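Side-chain contacts in AgaA (Rhizobium radiobacter, PDB 6HLX), which binds the opine agropinic acid in the periplasm as the solute-binding protein of an ABC transporter: residues 361-364 with 365-369; 388-391 with 392-396. All blocks are in the same frame, centred on the assembly; numbering follows the deposited sequence.

Contact 1. Residues 361-364 with 365-369; sequences ASRM and AKAST. With G9Z (agropinic acid), chain E.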
ATOM      1  N   ALA A 361      -3.680 -13.523   4.505  1.00 19.39           N
ATOM      2  CA  ALA A 361      -3.684 -13.073   5.908  1.00 20.37           C
ATOM      3  C   ALA A 361      -2.528 -13.714   6.712  1.00 22.29           C
ATOM      4  O   ALA A 361      -1.881 -13.022   7.515  1.00 21.16           O
ATOM      5  CB  ALA A 361      -5.026 -13.383   6.557  1.00 22.12           C
ATOM      6  N   SER A 362      -2.232 -15.011   6.453  1.00 19.95           N
ATOM      7  CA  SER A 362      -1.124 -15.669   7.161  1.00 19.87           C
ATOM      8  C   SER A 362       0.212 -15.080   6.727  1.00 23.15           C
ATOM      9  O   SER A 362       1.057 -14.844   7.578  1.00 22.19           O
ATOM     10  CB  SER A 362      -1.139 -17.178   6.935  1.00 23.85           C
ATOM     11  OG  SER A 362      -2.377 -17.681   7.424  1.00 27.07           O
ATOM     12  N   ARG A 363       0.385 -14.805   5.409  1.00 19.56           N
ATOM     13  CA  ARG A 363       1.632 -14.176   4.924  1.00 18.79           C
ATOM     14  C   ARG A 363       1.800 -12.797   5.624  1.00 22.52           C
ATOM     15  O   ARG A 363       2.888 -12.480   6.104  1.00 21.90           O
ATOM     16  CB  ARG A 363       1.566 -14.005   3.372  1.00 21.09           C
ATOM     17  CG  ARG A 363       2.779 -13.299   2.734  1.00 22.04           C
ATOM     18  CD  ARG A 363       2.687 -11.775   2.800  1.00 20.98           C
ATOM     19  NE  ARG A 363       3.868 -11.171   2.194  1.00 20.69           N
ATOM     20  CZ  ARG A 363       4.220  -9.892   2.288  1.00 29.41           C
ATOM     21  NH1 ARG A 363       5.338  -9.463   1.719  1.00 23.40           N
ATOM     22  NH2 ARG A 363       3.451  -9.029   2.943  1.00 22.63           N
ATOM     23  N   MET A 364       0.738 -11.976   5.658  1.00 20.96           N
ATOM     24  CA  MET A 364       0.795 -10.630   6.262  1.00 21.56           C
ATOM     25  C   MET A 364       1.123 -10.677   7.745  1.00 25.24           C
ATOM     26  O   MET A 364       1.868  -9.810   8.206  1.00 24.57           O
ATOM     27  CB  MET A 364      -0.538  -9.856   6.095  1.00 24.73           C
ATOM     28  CG  MET A 364      -0.620  -8.993   4.895  1.00 28.75           C
ATOM     29  SD  MET A 364       0.821  -7.943   4.535  1.00 30.61           S
ATOM     30  CE  MET A 364       0.381  -6.417   5.164  1.00 28.86           C
ATOM     31  N   ALA A 365       0.556 -11.655   8.505  1.00 22.25           N
ATOM     32  CA  ALA A 365       0.847 -11.780   9.940  1.00 23.28           C
ATOM     33  C   ALA A 365       2.345 -12.047  10.110  1.00 26.97           C
ATOM     34  O   ALA A 365       2.968 -11.449  10.982  1.00 28.20           O
ATOM     35  CB  ALA A 365       0.048 -12.915  10.561  1.00 24.51           C
ATOM     36  N   LYS A 366       2.927 -12.926   9.263  1.00 22.49           N
ATOM     37  CA  LYS A 366       4.366 -13.203   9.352  1.00 22.14           C
ATOM     38  C   LYS A 366       5.186 -11.975   8.928  1.00 26.01           C
ATOM     39  O   LYS A 366       6.176 -11.648   9.586  1.00 26.83           O
ATOM     40  CB  LYS A 366       4.760 -14.408   8.500  1.00 23.94           C
ATOM     41  CG  LYS A 366       4.219 -15.741   9.009  1.00 26.54           C
ATOM     42  CD  LYS A 366       4.712 -16.885   8.128  1.00 38.82           C
ATOM     43  CE  LYS A 366       5.091 -18.104   8.932  1.00 59.84           C
ATOM     44  NZ  LYS A 366       5.754 -19.131   8.083  1.00 73.39           N
ATOM     45  N   ALA A 367       4.789 -11.308   7.839  1.00 22.41           N
ATOM     46  CA  ALA A 367       5.514 -10.131   7.345  1.00 23.99           C
ATOM     47  C   ALA A 367       5.542  -9.007   8.395  1.00 31.40           C
ATOM     48  O   ALA A 367       6.586  -8.360   8.581  1.00 29.34           O
ATOM     49  CB  ALA A 367       4.906  -9.635   6.038  1.00 24.97           C
ATOM     50  N   SER A 368       4.423  -8.836   9.134  1.00 30.00           N
ATOM     51  CA  SER A 368       4.269  -7.811  10.179  1.00 31.77           C
ATOM     52  C   SER A 368       5.230  -7.973  11.342  1.00 38.26           C
ATOM     53  O   SER A 368       5.571  -6.970  11.958  1.00 41.06           O
ATOM     54  CB  SER A 368       2.822  -7.756  10.689  1.00 33.90           C
ATOM     55  OG  SER A 368       2.550  -8.810  11.599  1.00 38.00           O
ATOM     56  N   THR A 369       5.644  -9.217  11.662  1.00 33.18           N
ATOM     57  CA  THR A 369       6.582  -9.510  12.752  1.00 32.68           C
ATOM     58  C   THR A 369       8.012  -9.816  12.268  1.00 32.70           C
ATOM     59  O   THR A 369       8.872 -10.114  13.092  1.00 33.08           O
ATOM     60  CB  THR A 369       6.074 -10.653  13.659  1.00 43.90           C
ATOM     61  OG1 THR A 369       5.992 -11.873  12.918  1.00 40.85           O
ATOM     62  CG2 THR A 369       4.750 -10.325  14.352  1.00 46.38           C
TER
HETATM   63  OAM G9Z E 604      -2.708  -6.739  -0.381  1.00 19.83           O
HETATM   64  CAB G9Z E 604      -2.041  -7.358  -1.223  1.00 20.73           C
HETATM   65  CAC G9Z E 604      -2.439  -8.606  -1.743  1.00 21.35           C
HETATM   66  CB  G9Z E 604      -1.341  -9.014  -2.772  1.00 20.86           C
HETATM   67  CA  G9Z E 604      -0.245  -7.973  -2.616  1.00 19.50           C
HETATM   68  C   G9Z E 604       0.117  -7.411  -3.881  1.00 21.29           C
HETATM   69  O   G9Z E 604      -0.563  -6.450  -4.336  1.00 20.70           O
HETATM   70  N   G9Z E 604      -0.817  -6.986  -1.642  1.00 18.24           N
HETATM   71  CAG G9Z E 604      -0.152  -5.679  -1.268  1.00 18.29           C
HETATM   72  CAH G9Z E 604       0.939  -5.918  -0.223  1.00 20.27           C
HETATM   73  OAP G9Z E 604       1.933  -6.733  -0.844  1.00 20.84           O
HETATM   74  CAI G9Z E 604       1.575  -4.617   0.276  1.00 20.24           C
HETATM   75  OAQ G9Z E 604       0.529  -3.638   0.505  1.00 19.16           O
HETATM   76  CAJ G9Z E 604       2.321  -4.823   1.637  1.00 19.85           C
HETATM   77  OAR G9Z E 604       2.893  -3.574   2.066  1.00 20.34           O
HETATM   78  CAK G9Z E 604       3.388  -5.944   1.676  1.00 19.14           C
HETATM   79  OAT G9Z E 604       3.769  -6.197   3.042  1.00 20.09           O
HETATM   80  CAL G9Z E 604       4.606  -5.635   0.793  1.00 19.08           C
HETATM   81  OAS G9Z E 604       5.496  -6.772   0.766  1.00 20.39           O
HETATM   82  OXT G9Z E 604       1.084  -7.930  -4.502  1.00 20.87           O

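Contact 2. Residues 388-391 with 392-396; sequences WLSN and YYYGG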
ATOM      1  N   TRP A 388       8.095   8.803  -0.037  1.00 18.84           N
ATOM      2  CA  TRP A 388       7.584   7.420   0.028  1.00 19.40           C
ATOM      3  C   TRP A 388       8.783   6.487   0.311  1.00 21.16           C
ATOM      4  O   TRP A 388       8.634   5.436   0.927  1.00 21.00           O
ATOM      5  CB  TRP A 388       6.909   7.002  -1.296  1.00 18.40           C
ATOM      6  CG  TRP A 388       7.828   6.814  -2.484  1.00 19.14           C
ATOM      7  CD1 TRP A 388       8.123   7.739  -3.446  1.00 22.12           C
ATOM      8  CD2 TRP A 388       8.448   5.579  -2.908  1.00 19.03           C
ATOM      9  NE1 TRP A 388       8.927   7.175  -4.419  1.00 21.26           N
ATOM     10  CE2 TRP A 388       9.118   5.842  -4.126  1.00 22.65           C
ATOM     11  CE3 TRP A 388       8.497   4.269  -2.374  1.00 19.75           C
ATOM     12  CZ2 TRP A 388       9.805   4.835  -4.843  1.00 21.72           C
ATOM     13  CZ3 TRP A 388       9.195   3.279  -3.071  1.00 20.67           C
ATOM     14  CH2 TRP A 388       9.862   3.573  -4.273  1.00 21.32           C
ATOM     15  N   LEU A 389       9.989   6.901  -0.122  1.00 17.82           N
ATOM     16  CA  LEU A 389      11.220   6.136   0.088  1.00 17.62           C
ATOM     17  C   LEU A 389      11.529   5.860   1.558  1.00 21.36           C
ATOM     18  O   LEU A 389      12.130   4.821   1.859  1.00 21.17           O
ATOM     19  CB  LEU A 389      12.401   6.852  -0.591  1.00 18.61           C
ATOM     20  CG  LEU A 389      12.315   6.901  -2.131  1.00 21.87           C
ATOM     21  CD1 LEU A 389      13.258   7.994  -2.716  1.00 21.38           C
ATOM     22  CD2 LEU A 389      12.612   5.501  -2.736  1.00 23.12           C
ATOM     23  N   SER A 390      11.179   6.800   2.481  1.00 20.42           N
ATOM     24  CA  SER A 390      11.514   6.586   3.906  1.00 20.10           C
ATOM     25  C   SER A 390      10.839   5.332   4.447  1.00 21.30           C
ATOM     26  O   SER A 390      11.432   4.597   5.230  1.00 20.25           O
ATOM     27  CB  SER A 390      11.090   7.771   4.759  1.00 22.82           C
ATOM     28  OG  SER A 390      12.059   8.799   4.681  1.00 27.18           O
ATOM     29  N   ASN A 391       9.597   5.092   4.010  1.00 18.31           N
ATOM     30  CA  ASN A 391       8.831   3.938   4.443  1.00 17.68           C
ATOM     31  C   ASN A 391       9.550   2.616   4.083  1.00 20.99           C
ATOM     32  O   ASN A 391       9.487   1.653   4.846  1.00 20.49           O
ATOM     33  CB  ASN A 391       7.430   4.008   3.853  1.00 18.48           C
ATOM     34  CG  ASN A 391       6.539   2.850   4.220  1.00 21.99           C
ATOM     35  OD1 ASN A 391       6.423   2.433   5.405  1.00 26.28           O
ATOM     36  ND2 ASN A 391       5.909   2.298   3.209  1.00 18.64           N
ATOM     37  N   TYR A 392      10.290   2.612   2.949  1.00 18.07           N
ATOM     38  CA  TYR A 392      11.063   1.464   2.472  1.00 18.05           C
ATOM     39  C   TYR A 392      12.478   1.378   3.048  1.00 21.34           C
ATOM     40  O   TYR A 392      12.969   0.277   3.285  1.00 21.76           O
ATOM     41  CB  TYR A 392      11.163   1.529   0.921  1.00 18.56           C
ATOM     42  CG  TYR A 392       9.891   1.060   0.258  1.00 17.36           C
ATOM     43  CD1 TYR A 392       8.756   1.877   0.216  1.00 17.20           C
ATOM     44  CD2 TYR A 392       9.809  -0.203  -0.311  1.00 18.00           C
ATOM     45  CE1 TYR A 392       7.554   1.413  -0.319  1.00 18.75           C
ATOM     46  CE2 TYR A 392       8.616  -0.669  -0.869  1.00 18.80           C
ATOM     47  CZ  TYR A 392       7.496   0.148  -0.877  1.00 19.56           C
ATOM     48  OH  TYR A 392       6.314  -0.352  -1.363  1.00 21.18           O
ATOM     49  N   TYR A 393      13.166   2.530   3.195  1.00 18.55           N
ATOM     50  CA  TYR A 393      14.609   2.572   3.495  1.00 18.93           C
ATOM     51  C   TYR A 393      15.057   3.057   4.859  1.00 22.20           C
ATOM     52  O   TYR A 393      16.188   2.754   5.251  1.00 22.93           O
ATOM     53  CB  TYR A 393      15.302   3.462   2.439  1.00 20.69           C
ATOM     54  CG  TYR A 393      15.383   2.803   1.078  1.00 20.79           C
ATOM     55  CD1 TYR A 393      14.325   2.889   0.176  1.00 22.22           C
ATOM     56  CD2 TYR A 393      16.519   2.090   0.690  1.00 20.93           C
ATOM     57  CE1 TYR A 393      14.376   2.257  -1.066  1.00 20.32           C
ATOM     58  CE2 TYR A 393      16.593   1.474  -0.559  1.00 20.62           C
ATOM     59  CZ  TYR A 393      15.510   1.546  -1.426  1.00 21.72           C
ATOM     60  OH  TYR A 393      15.567   0.937  -2.658  1.00 21.50           O
ATOM     61  N   TYR A 394      14.256   3.894   5.534  1.00 19.81           N
ATOM     62  CA  TYR A 394      14.702   4.497   6.794  1.00 20.32           C
ATOM     63  C   TYR A 394      14.879   3.454   7.904  1.00 24.71           C
ATOM     64  O   TYR A 394      14.213   2.424   7.896  1.00 22.48           O
ATOM     65  CB  TYR A 394      13.668   5.537   7.255  1.00 20.08           C
ATOM     66  CG  TYR A 394      14.247   6.573   8.195  1.00 22.79           C
ATOM     67  CD1 TYR A 394      15.013   7.629   7.712  1.00 23.72           C
ATOM     68  CD2 TYR A 394      14.069   6.472   9.571  1.00 24.66           C
ATOM     69  CE1 TYR A 394      15.568   8.574   8.571  1.00 24.14           C
ATOM     70  CE2 TYR A 394      14.626   7.412  10.443  1.00 25.68           C
ATOM     71  CZ  TYR A 394      15.341   8.485   9.931  1.00 30.96           C
ATOM     72  OH  TYR A 394      15.885   9.434  10.768  1.00 29.75           O
ATOM     73  N   GLY A 395      15.733   3.765   8.866  1.00 22.41           N
ATOM     74  CA  GLY A 395      15.862   2.971  10.076  1.00 23.26           C
ATOM     75  C   GLY A 395      14.762   3.420  11.029  1.00 25.66           C
ATOM     76  O   GLY A 395      13.576   3.159  10.786  1.00 24.16           O
ATOM     77  N   GLY A 396      15.136   4.176  12.066  1.00 24.97           N
ATOM     78  CA  GLY A 396      14.156   4.687  13.024  1.00 26.08           C
ATOM     79  C   GLY A 396      13.780   3.702  14.116  1.00 30.75           C
ATOM     80  O   GLY A 396      14.446   2.673  14.297  1.00 29.87           O
TER

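Contact 1. Residues 361-364 with 365-369
The agropinic acid pocket is reached here from helix 360-369, where Arg363 lies over Ala367 one turn on and grips the ligand. The Arg363 chain starts with CG anti to the backbone N (chi1 177°) and bends at chi2. This carries the guanidinium off the helix to the sugar-derived tail of agropinic acid. The two terminal nitrogens take two neighbouring oxygens of the tail. NH1 of Arg363 donates to OAS of the ligand at 2.9 Å. NH2 of Arg363 donates to OAT, also at 2.9 Å, and this bond is the straighter one (165°). OAT lies at the edge of the guanidinium, near its plane. Two bonds in this pairing limit rotation of the group. The CB of Ala367 covers one guanidinium face, 3.5 Å from NH2 of Arg363 and offset toward the rim. Met364 also belongs to the pocket. Its SD lies in the guanidinium plane, at the edge, and comes within 3.7 Å of OAT of the ligand. Backbone bonds of the helical i to i+4 kind join the two halves, among them Ala367 N to Arg363 O at 2.8 Å. On the exposed side, Ser368 OG donates to Ala365 O at 2.7 Å. Second-shell bonds position the arginine: its NH1 also meets Thr375 OG1 and, weakly, Val376 O, both on strand 374-379. Arg363 and Lys366 pack on Leu327 of strand 322-327, while Met364 touches the loop at Thr402.

Contact 2. Residues 388-391 with 392-396
Trp388 turns an edge of its indole to the ring face of Tyr392, one helical turn later. The planes stand at 83° and the centroids of the six-membered ring and the Tyr392 ring are 5.2 Å apart, an offset edge-to-face pair. CE3 of Trp388 comes to 3.5 Å from CD1 of Tyr392. Trp388 holds CG between its backbone N and carbonyl carbon (chi1 70°), which swings the indole along the helix to this ring. Beside it, Leu389 and Tyr393 run the same way, with CD2 of Leu389 4.1 Å from CE1 of Tyr393. The stretch is the short helix 388-393 and its C-terminal exit. Leu389 O accepts from Tyr393 N at 2.8 Å and, weakly, from Tyr392 N. Ser390 O takes Tyr394 N at 2.9 Å, and Tyr394 is the first residue to leave helical angles. The buried hydroxyls are satisfied: Tyr392 OH by Leu380 O and Ser379 OG, Tyr393 OH by Tyr448. The exit is looser. Tyr394 is partly exposed; its CB touches Ser390 O, but its ring leads away to helix 411-422, where its OH bonds Asp418.

Overall arrangement
Both contacts are local: contact 1 lies within helix 360-369, contact 2 spans helix 388-393 and its exit. They follow in series along the chain, with centres 19 Å apart and nearest atoms about 10 Å apart, and do not touch. Contact 1 is partly buried. One side of its helix faces agropinic acid with polar chemistry, while Ala365, Ser368 and Thr369 away from the ligand are exposed. Contact 2 is largely buried and aromatic, set against helices 411-422 and 426-443. Strand 374-379 gives polar partners to both, to the arginine of contact 1 and to a tyrosine hydroxyl of contact 2. The side chain of Tyr392 comes within about 6 Å of the ligand.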